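Local structure of capsular polysaccharide biosynthesis protein (Burkholderia pseudomallei, 4BQN) at residues A[94-99]-A[179-184]; A[17-22]-A[208-213]; A[9-14]-A[61-66]. The protein binds coenzyme A and probably acts as an acetyltransferase in the biosynthesis of the capsular polysaccharide. The protein carries 1 engineered substitution. One frame throughout, in Å; residues are numbered along the deposited sequence.

Interaction 1 (A[94-99]-A[179-184]). With COA (coenzyme A), chain C.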
# COMPACT_ATOMS: atom_id res chain seq x y z
N SER A 94 -2.19 -13.84 10.18
CA SER A 94 -2.14 -12.44 9.77
C SER A 94 -0.98 -12.15 8.83
O SER A 94 0.14 -12.69 8.98
CB SER A 94 -2.13 -11.51 10.97
OG SER A 94 -1.09 -11.87 11.87
N VAL A 95 -1.28 -11.30 7.86
CA VAL A 95 -0.36 -10.88 6.82
C VAL A 95 -0.17 -9.37 6.90
O VAL A 95 -1.15 -8.61 7.00
CB VAL A 95 -0.93 -11.23 5.42
CG1 VAL A 95 0.04 -10.80 4.32
CG2 VAL A 95 -1.22 -12.72 5.34
N GLN A 96 1.09 -8.96 6.83
CA GLN A 96 1.47 -7.57 6.85
C GLN A 96 0.66 -6.74 5.85
O GLN A 96 0.44 -7.16 4.71
CB GLN A 96 2.95 -7.48 6.49
CG GLN A 96 3.52 -6.08 6.41
CD GLN A 96 5.03 -6.14 6.29
OE1 GLN A 96 5.56 -6.81 5.41
NE2 GLN A 96 5.73 -5.47 7.22
N TYR A 97 0.24 -5.55 6.29
CA TYR A 97 -0.31 -4.54 5.40
C TYR A 97 0.90 -3.78 4.84
O TYR A 97 1.64 -3.10 5.58
CB TYR A 97 -1.26 -3.60 6.13
CG TYR A 97 -1.77 -2.50 5.24
CD1 TYR A 97 -2.58 -2.78 4.14
CD2 TYR A 97 -1.40 -1.18 5.48
CE1 TYR A 97 -3.04 -1.77 3.31
CE2 TYR A 97 -1.86 -0.16 4.65
CZ TYR A 97 -2.67 -0.46 3.57
OH TYR A 97 -3.14 0.52 2.75
N MET A 98 1.13 -3.91 3.54
CA MET A 98 2.34 -3.40 2.94
C MET A 98 2.15 -1.94 2.52
O MET A 98 1.40 -1.64 1.59
CB MET A 98 2.73 -4.27 1.74
CG MET A 98 3.04 -5.70 2.14
SD MET A 98 3.15 -6.84 0.75
CE MET A 98 1.41 -7.22 0.51
N HIS A 99 2.86 -1.04 3.18
CA HIS A 99 2.80 0.39 2.92
C HIS A 99 4.23 0.90 2.99
O HIS A 99 4.98 0.56 3.91
CB HIS A 99 1.88 1.06 3.95
CG HIS A 99 1.78 2.54 3.84
ND1 HIS A 99 0.60 3.19 3.54
CD2 HIS A 99 2.70 3.52 4.06
CE1 HIS A 99 0.80 4.50 3.57
NE2 HIS A 99 2.07 4.72 3.88
N ASP A 179 1.76 -12.43 11.74
CA ASP A 179 2.40 -13.71 11.44
C ASP A 179 3.39 -13.66 10.27
O ASP A 179 4.45 -14.29 10.35
CB ASP A 179 1.36 -14.81 11.17
CG ASP A 179 0.54 -15.16 12.40
OD1 ASP A 179 1.15 -15.50 13.44
OD2 ASP A 179 -0.71 -15.09 12.32
N ILE A 180 3.04 -12.93 9.21
CA ILE A 180 3.74 -13.06 7.92
C ILE A 180 4.09 -11.66 7.43
O ILE A 180 3.19 -10.85 7.19
CB ILE A 180 2.85 -13.78 6.89
CG1 ILE A 180 2.52 -15.21 7.36
CG2 ILE A 180 3.54 -13.83 5.53
CD1 ILE A 180 1.21 -15.75 6.80
N SER A 181 5.39 -11.37 7.30
CA SER A 181 5.88 -10.04 6.88
C SER A 181 7.07 -10.12 5.94
O SER A 181 7.75 -11.14 5.86
CB SER A 181 6.28 -9.21 8.10
OG SER A 181 5.19 -8.99 8.97
N VAL A 182 7.33 -9.01 5.26
CA VAL A 182 8.44 -8.90 4.30
C VAL A 182 9.26 -7.63 4.52
O VAL A 182 9.88 -7.12 3.59
CB VAL A 182 7.97 -8.97 2.83
CG1 VAL A 182 7.57 -10.38 2.46
CG2 VAL A 182 6.81 -8.00 2.57
N THR A 183 9.32 -7.15 5.76
CA THR A 183 10.00 -5.89 6.08
C THR A 183 11.48 -5.88 5.66
O THR A 183 11.94 -4.92 5.02
CB THR A 183 9.87 -5.55 7.57
OG1 THR A 183 8.47 -5.57 7.92
CG2 THR A 183 10.45 -4.16 7.86
N ASP A 184 12.22 -6.93 6.02
CA ASP A 184 13.66 -6.97 5.71
C ASP A 184 13.88 -7.03 4.20
O ASP A 184 14.79 -6.39 3.68
CB ASP A 184 14.33 -8.18 6.39
CG ASP A 184 14.22 -8.14 7.91
OD1 ASP A 184 14.28 -7.04 8.50
OD2 ASP A 184 14.06 -9.22 8.52
N1A COA C . 3.31 3.93 7.23
C2A COA C . 2.56 5.06 7.26
N3A COA C . 1.22 5.03 7.24
C4A COA C . 0.58 3.84 7.23
C5A COA C . 1.33 2.59 7.21
C6A COA C . 2.78 2.69 7.21
N6A COA C . 3.54 1.58 7.18
N7A COA C . 0.45 1.56 7.19
C8A COA C . -0.79 2.12 7.21
N9A COA C . -0.70 3.47 7.21
C1B COA C . -1.79 4.45 7.28
C2B COA C . -3.08 4.06 6.56
O2B COA C . -3.02 4.43 5.19
C3B COA C . -4.08 4.86 7.37
O3B COA C . -3.97 6.23 6.94
P3B COA C . -5.05 7.35 7.34
O7A COA C . -4.62 8.55 6.52
O8A COA C . -6.37 6.77 6.90
O9A COA C . -4.93 7.54 8.83
C4B COA C . -3.54 4.76 8.80
O4B COA C . -2.14 4.50 8.66
C5B COA C . -4.19 3.67 9.64
O5B COA C . -4.05 2.44 8.94
P1A COA C . -3.58 1.11 9.66
O1A COA C . -3.40 0.09 8.56
O2A COA C . -2.42 1.36 10.56
O3A COA C . -4.78 0.67 10.62
P2A COA C . -6.34 0.32 10.42
O4A COA C . -7.13 1.39 11.15
O5A COA C . -6.50 -1.10 10.88
O6A COA C . -6.66 0.45 8.86
CBP COA C . -6.73 0.04 6.50
CCP COA C . -6.44 -0.57 7.87
CDP COA C . -6.52 -1.00 5.41
CEP COA C . -8.20 0.42 6.46
CAP COA C . -5.81 1.27 6.32
OAP COA C . -4.45 0.84 6.16
C9P COA C . -6.13 2.24 5.20
O9P COA C . -6.95 3.13 5.37
N8P COA C . -5.44 2.14 4.05
C7P COA C . -5.64 3.07 2.95
C6P COA C . -6.91 2.86 2.15
C5P COA C . -6.87 1.48 1.55
O5P COA C . -7.34 0.52 2.13
N4P COA C . -6.31 1.41 0.35
C3P COA C . -6.20 0.16 -0.35
C2P COA C . -4.74 -0.11 -0.67
S1P COA C . -4.57 -1.82 -0.96

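Interaction 2 (A[17-22]-A[208-213])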
# COMPACT_ATOMS: atom_id res chain seq x y z
N PRO A 17 -7.37 -9.47 -2.08
CA PRO A 17 -7.72 -10.18 -3.31
C PRO A 17 -6.49 -10.41 -4.21
O PRO A 17 -6.40 -11.44 -4.88
CB PRO A 17 -8.76 -9.23 -3.96
CG PRO A 17 -9.39 -8.55 -2.77
CD PRO A 17 -8.23 -8.29 -1.85
N ALA A 18 -5.55 -9.46 -4.21
CA ALA A 18 -4.33 -9.59 -5.01
C ALA A 18 -3.50 -10.77 -4.53
O ALA A 18 -2.99 -11.56 -5.35
CB ALA A 18 -3.51 -8.32 -4.97
N LEU A 19 -3.40 -10.94 -3.21
CA LEU A 19 -2.68 -12.07 -2.62
C LEU A 19 -3.35 -13.40 -2.97
O LEU A 19 -2.67 -14.36 -3.31
CB LEU A 19 -2.59 -11.87 -1.10
CG LEU A 19 -1.93 -13.00 -0.32
CD1 LEU A 19 -0.53 -13.32 -0.82
CD2 LEU A 19 -1.90 -12.61 1.15
N ALA A 20 -4.68 -13.47 -2.88
CA ALA A 20 -5.40 -14.68 -3.27
C ALA A 20 -5.13 -15.04 -4.74
O ALA A 20 -4.92 -16.21 -5.07
CB ALA A 20 -6.89 -14.51 -3.03
N LYS A 21 -5.14 -14.04 -5.62
CA LYS A 21 -4.88 -14.26 -7.04
C LYS A 21 -3.47 -14.84 -7.21
O LYS A 21 -3.26 -15.78 -7.99
CB LYS A 21 -5.04 -12.94 -7.81
CG LYS A 21 -5.05 -13.08 -9.32
CD LYS A 21 -6.38 -13.59 -9.87
CE LYS A 21 -7.43 -12.50 -9.94
NZ LYS A 21 -8.72 -13.04 -10.45
N MET A 22 -2.50 -14.28 -6.49
CA MET A 22 -1.13 -14.74 -6.61
C MET A 22 -0.99 -16.18 -6.10
O MET A 22 -0.42 -17.02 -6.79
CB MET A 22 -0.19 -13.79 -5.87
CG MET A 22 1.29 -14.03 -6.12
SD MET A 22 1.75 -13.86 -7.85
CE MET A 22 1.82 -12.08 -8.03
N ARG A 208 4.63 -11.51 -5.20
CA ARG A 208 5.18 -12.87 -5.21
C ARG A 208 5.90 -13.15 -3.90
O ARG A 208 5.77 -14.25 -3.34
CB ARG A 208 6.13 -13.08 -6.38
CG ARG A 208 5.42 -13.11 -7.72
CD ARG A 208 6.36 -13.62 -8.80
NE ARG A 208 7.53 -12.77 -9.01
CZ ARG A 208 7.61 -11.78 -9.90
NH1 ARG A 208 6.54 -11.44 -10.64
NH2 ARG A 208 8.74 -11.09 -10.03
N GLU A 209 6.67 -12.18 -3.41
CA GLU A 209 7.45 -12.41 -2.20
C GLU A 209 6.54 -12.68 -0.99
O GLU A 209 6.77 -13.63 -0.24
CB GLU A 209 8.41 -11.25 -1.91
CG GLU A 209 9.54 -11.66 -0.98
CD GLU A 209 10.48 -12.70 -1.60
OE1 GLU A 209 10.69 -12.67 -2.84
OE2 GLU A 209 10.99 -13.56 -0.86
N ILE A 210 5.51 -11.85 -0.80
CA ILE A 210 4.61 -12.06 0.34
C ILE A 210 3.83 -13.37 0.20
O ILE A 210 3.64 -14.08 1.19
CB ILE A 210 3.70 -10.83 0.62
CG1 ILE A 210 2.98 -10.94 1.96
CG2 ILE A 210 2.69 -10.61 -0.49
CD1 ILE A 210 3.91 -10.86 3.14
N ALA A 211 3.39 -13.70 -1.01
CA ALA A 211 2.72 -14.98 -1.25
C ALA A 211 3.65 -16.15 -0.89
O ALA A 211 3.22 -17.13 -0.28
CB ALA A 211 2.25 -15.08 -2.69
N ALA A 212 4.93 -16.05 -1.26
CA ALA A 212 5.90 -17.06 -0.88
C ALA A 212 5.99 -17.21 0.65
O ALA A 212 6.02 -18.34 1.16
CB ALA A 212 7.27 -16.74 -1.47
N ARG A 213 6.02 -16.09 1.38
CA ARG A 213 6.09 -16.17 2.84
C ARG A 213 4.84 -16.80 3.43
O ARG A 213 4.92 -17.51 4.42
CB ARG A 213 6.39 -14.82 3.49
CG ARG A 213 7.56 -14.03 2.89
CD ARG A 213 8.84 -14.84 2.68
NE ARG A 213 9.84 -14.03 1.98
CZ ARG A 213 10.63 -13.12 2.54
NH1 ARG A 213 10.57 -12.87 3.86
NH2 ARG A 213 11.50 -12.44 1.78

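Interaction 3 (A[9-14]-A[61-66]). With COA (coenzyme A), chain C.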
# COMPACT_ATOMS: atom_id res chain seq x y z
N SER A 9 -9.86 -18.20 2.74
CA SER A 9 -10.20 -16.88 2.23
C SER A 9 -9.08 -15.93 2.59
O SER A 9 -8.27 -16.22 3.48
CB SER A 9 -11.51 -16.39 2.81
OG SER A 9 -11.94 -15.24 2.12
N VAL A 10 -9.05 -14.79 1.90
CA VAL A 10 -8.10 -13.73 2.20
C VAL A 10 -8.88 -12.43 2.40
O VAL A 10 -9.57 -11.95 1.48
CB VAL A 10 -7.02 -13.52 1.11
CG1 VAL A 10 -5.88 -12.68 1.67
CG2 VAL A 10 -6.46 -14.86 0.60
N TYR A 11 -8.79 -11.87 3.61
CA TYR A 11 -9.51 -10.64 3.91
C TYR A 11 -8.53 -9.55 4.30
O TYR A 11 -7.58 -9.78 5.05
CB TYR A 11 -10.47 -10.86 5.07
CG TYR A 11 -11.15 -9.59 5.51
CD1 TYR A 11 -12.16 -9.02 4.75
CD2 TYR A 11 -10.77 -8.95 6.69
CE1 TYR A 11 -12.79 -7.86 5.15
CE2 TYR A 11 -11.39 -7.78 7.11
CZ TYR A 11 -12.40 -7.23 6.33
OH TYR A 11 -13.04 -6.08 6.77
N GLY A 12 -8.78 -8.33 3.85
CA GLY A 12 -7.93 -7.22 4.25
C GLY A 12 -8.17 -6.07 3.32
O GLY A 12 -9.31 -5.82 2.92
N SER A 13 -7.10 -5.35 3.00
CA SER A 13 -7.15 -4.23 2.07
C SER A 13 -7.27 -4.75 0.63
O SER A 13 -7.45 -5.96 0.40
CB SER A 13 -5.85 -3.43 2.20
OG SER A 13 -4.76 -4.16 1.64
N CYS A 14 -7.12 -3.84 -0.34
CA CYS A 14 -7.04 -4.26 -1.74
C CYS A 14 -5.93 -5.29 -2.00
O CYS A 14 -5.95 -5.99 -3.00
CB CYS A 14 -6.88 -3.03 -2.64
SG CYS A 14 -5.26 -2.33 -2.73
N ASP A 61 -10.86 -23.61 6.55
CA ASP A 61 -9.66 -24.22 7.13
C ASP A 61 -8.60 -23.16 7.41
O ASP A 61 -7.84 -23.28 8.37
CB ASP A 61 -9.11 -25.29 6.20
CG ASP A 61 -10.08 -26.42 6.00
OD1 ASP A 61 -10.22 -27.23 6.94
OD2 ASP A 61 -10.71 -26.49 4.93
N LEU A 62 -8.55 -22.14 6.56
CA LEU A 62 -7.53 -21.10 6.64
C LEU A 62 -8.12 -19.73 6.39
O LEU A 62 -8.85 -19.54 5.41
CB LEU A 62 -6.42 -21.38 5.62
CG LEU A 62 -5.35 -20.30 5.40
CD1 LEU A 62 -4.52 -20.06 6.65
CD2 LEU A 62 -4.47 -20.65 4.20
N PHE A 63 -7.80 -18.77 7.26
CA PHE A 63 -8.21 -17.38 7.10
C PHE A 63 -6.92 -16.58 7.07
O PHE A 63 -6.25 -16.44 8.10
CB PHE A 63 -9.11 -16.96 8.26
CG PHE A 63 -9.70 -15.57 8.16
CD1 PHE A 63 -10.42 -15.16 7.04
CD2 PHE A 63 -9.58 -14.69 9.23
CE1 PHE A 63 -10.98 -13.89 6.98
CE2 PHE A 63 -10.14 -13.41 9.17
CZ PHE A 63 -10.84 -13.01 8.05
N LEU A 64 -6.52 -16.15 5.88
CA LEU A 64 -5.38 -15.24 5.73
C LEU A 64 -5.96 -13.84 5.76
O LEU A 64 -6.88 -13.53 5.02
CB LEU A 64 -4.65 -15.46 4.41
CG LEU A 64 -3.77 -16.70 4.26
CD1 LEU A 64 -3.39 -16.91 2.80
CD2 LEU A 64 -2.52 -16.59 5.13
N TYR A 65 -5.43 -12.99 6.63
CA TYR A 65 -6.04 -11.68 6.77
C TYR A 65 -5.01 -10.63 7.11
O TYR A 65 -3.97 -10.93 7.70
CB TYR A 65 -7.15 -11.72 7.85
CG TYR A 65 -6.59 -11.89 9.24
CD1 TYR A 65 -6.27 -13.17 9.74
CD2 TYR A 65 -6.32 -10.78 10.03
CE1 TYR A 65 -5.71 -13.32 11.00
CE2 TYR A 65 -5.75 -10.93 11.29
CZ TYR A 65 -5.45 -12.20 11.76
OH TYR A 65 -4.89 -12.33 13.01
N GLN A 66 -5.33 -9.39 6.78
CA GLN A 66 -4.52 -8.27 7.23
C GLN A 66 -5.20 -7.62 8.42
O GLN A 66 -6.43 -7.62 8.52
CB GLN A 66 -4.36 -7.26 6.10
CG GLN A 66 -3.64 -7.87 4.90
CD GLN A 66 -3.39 -6.89 3.79
OE1 GLN A 66 -4.32 -6.26 3.29
NE2 GLN A 66 -2.13 -6.76 3.37
N1A COA C . 3.31 3.93 7.23
C2A COA C . 2.56 5.06 7.26
N3A COA C . 1.22 5.03 7.24
C4A COA C . 0.58 3.84 7.23
C5A COA C . 1.33 2.59 7.21
C6A COA C . 2.78 2.69 7.21
N6A COA C . 3.54 1.58 7.18
N7A COA C . 0.45 1.56 7.19
C8A COA C . -0.79 2.12 7.21
N9A COA C . -0.70 3.47 7.21
C1B COA C . -1.79 4.45 7.28
C2B COA C . -3.08 4.06 6.56
O2B COA C . -3.02 4.43 5.19
C3B COA C . -4.08 4.86 7.37
O3B COA C . -3.97 6.23 6.94
P3B COA C . -5.05 7.35 7.34
O7A COA C . -4.62 8.55 6.52
O8A COA C . -6.37 6.77 6.90
O9A COA C . -4.93 7.54 8.83
C4B COA C . -3.54 4.76 8.80
O4B COA C . -2.14 4.50 8.66
C5B COA C . -4.19 3.67 9.64
O5B COA C . -4.05 2.44 8.94
P1A COA C . -3.58 1.11 9.66
O1A COA C . -3.40 0.09 8.56
O2A COA C . -2.42 1.36 10.56
O3A COA C . -4.78 0.67 10.62
P2A COA C . -6.34 0.32 10.42
O4A COA C . -7.13 1.39 11.15
O5A COA C . -6.50 -1.10 10.88
O6A COA C . -6.66 0.45 8.86
CBP COA C . -6.73 0.04 6.50
CCP COA C . -6.44 -0.57 7.87
CDP COA C . -6.52 -1.00 5.41
CEP COA C . -8.20 0.42 6.46
CAP COA C . -5.81 1.27 6.32
OAP COA C . -4.45 0.84 6.16
C9P COA C . -6.13 2.24 5.20
O9P COA C . -6.95 3.13 5.37
N8P COA C . -5.44 2.14 4.05
C7P COA C . -5.64 3.07 2.95
C6P COA C . -6.91 2.86 2.15
C5P COA C . -6.87 1.48 1.55
O5P COA C . -7.34 0.52 2.13
N4P COA C . -6.31 1.41 0.35
C3P COA C . -6.20 0.16 -0.35
C2P COA C . -4.74 -0.11 -0.67
S1P COA C . -4.57 -1.82 -0.96

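Interaction 1 (A[94-99]-A[179-184])
Where strand 91-94 at the edge of the parallel sheet gives way to the loop that enters the coenzyme A pocket, Val95 forms a single beta bridge with Ile180, and residues 179-182 run beside this loop in nearly the same direction. Gln96 N supplies the strong bond of the bridge, meeting Ile180 O at 2.8 Å almost head-on (C=O...N angle 176°); the bond from Ile180 N to Ser94 O is weak. Ser94 and Asp179 exchange bonds at one end. Asp179 OD2 takes the N-H of Ser94 on its anti lone pair at 2.9 Å, and Ser94 OG accepts from Asp179 N at 2.9 Å, a position reached because chi1 of 53° tucks the hydroxyl between its own backbone N and carbonyl carbon. The same OD2 also forms a salt bridge with Lys176.

At the other end the extended side chain of Gln96 (CG opposite the backbone N, chi1 177°) reaches the start of helix 183-189. Its OE1 receives the N-H of Val182, the N-cap residue, from above the carbonyl plane at 2.8 Å, while NE2 donates to Thr183 OG1, 2.8 Å off and close to the amide plane. Apolar groups fill in beside these bonds, Val95 CG2 lying 4.1 Å from Ile180 CD1. Tyr97 turns away toward the cofactor, where its OH accepts from COA N8P at 3.1 Å, and His99 lays one ring face against the adenine, with C4A 3.6 Å above its plane.

Glutamine suits position 96 because its amide both accepts and donates here; bonds at each end fix which way it is flipped, and so tie the cofactor-binding loop to a helix start.

Interaction 2 (A[17-22]-A[208-213])
Leu19 and Met22 of helix 15-24, which follows strand 6-11 as the helix of a beta-alpha unit of the parallel sheet, pack on Ala211 and Arg208 of helix 204-217. The two helices cross steeply: the local axes pass 9.5 Å apart at a crossing angle of -73°, so the touching patch is short and is centred on Leu19 and Ala211.

Apolar contacts make up most of it. Ala211 points its methyl at the other helix, and this small group fits between two side chains, its CB resting 3.7 Å from Met22 CG and 3.8 Å from Leu19 CD1. Leu19 CD1 also reaches Ile210 CG2 at 4.2 Å. With CG opposite the backbone N (chi1 177°), Leu19 slants toward the partner helix, while its other methyl branch meets Val10 of strand 6-11.

A second kind of contact joins thioether to aliphatic chain. Met22 is bent at chi2 and chi3 and meets the methylene part of Arg208, whose CB is directed away. No hydrogen bond crosses the interface; the charges of Glu209 and Arg213 pair within their own helix. In the modelled conformer the unbranched chain of Met22 lays SD 3.7 Å and CE 3.8 Å from Arg208 CG.

Interaction 3 (A[9-14]-A[61-66])
The ring of Phe63 touches Tyr11 obliquely, with CE1 3.6 Å from Tyr11 CB, and carries Tyr65 CB over one face, 3.7 Å above the plane and offset toward the rim. The Tyr65 ring has Phe63 O at its edge, in plane. A third flat group, the amide of Gln66, is gripped through one atom: OE1 accepts the N-H of Ser13 at 2.9 Å and the hydroxyl of Ser13 at 2.7 Å, both in the carbonyl plane, with the hydroxyl on a lone pair. Ser13 OG gets there because chi1 of 72° places it between the backbone N and the carbonyl carbon, and it also caps the N of Gln15 at the start of the next helix. Gln66 NE2 hydrogen-bonds to Gln15 OE1 and Gln96 O, so both ends of the amide are held.

The strands themselves pair in parallel. Ser9 N donates to Leu62 O, Leu64 N to Ser9 O, Tyr11 N to Leu64 O at 2.9 Å, and Gln66 N to Tyr11 O. Gly12 then turns the chain at backbone angles (phi 164°, psi -143°) where a CB would run into the preceding carbonyl O and also crowd Gln66 OE1, so glycine is called for. Directly beyond Ser13, Cys14 SG is joined to COA S1P by a 2.0 Å disulfide, so this strand end presents the residue that carries the cofactor covalently.

Val10 and Leu64 stand side by side on the sheet face covered by helix 15-24, branched aliphatics suited to a buried layer. On the other face Tyr11, Phe63 and Tyr65 pack on helix 79-83; Tyr11 OH reaches Tyr77 O and Tyr65 OH reaches Asp173. Strands 33-35 and 91-94 flank the pair in the four-stranded parallel sheet.

In the fold
All three contacts are largely buried, though Asp179 of interaction 1 is exposed. Interaction 3 pairs central strands by regular backbone bonding and ends at the disulfide to coenzyme A; interaction 1 continues the sheet's edge irregularly, relies more on side-chain bonds, and meets the same cofactor by noncovalent contacts. The two are joined directly, Val95 N lying 2.7 Å from Tyr65 O. Interaction 2, without any hydrogen bond across it, is set back from the pocket: Ala20 packs on Val10 of interaction 3, while Ile210 touches Met98 and Val182 of interaction 1. Helices 15-24 and 204-217 thus lie against the elements that carry the cofactor.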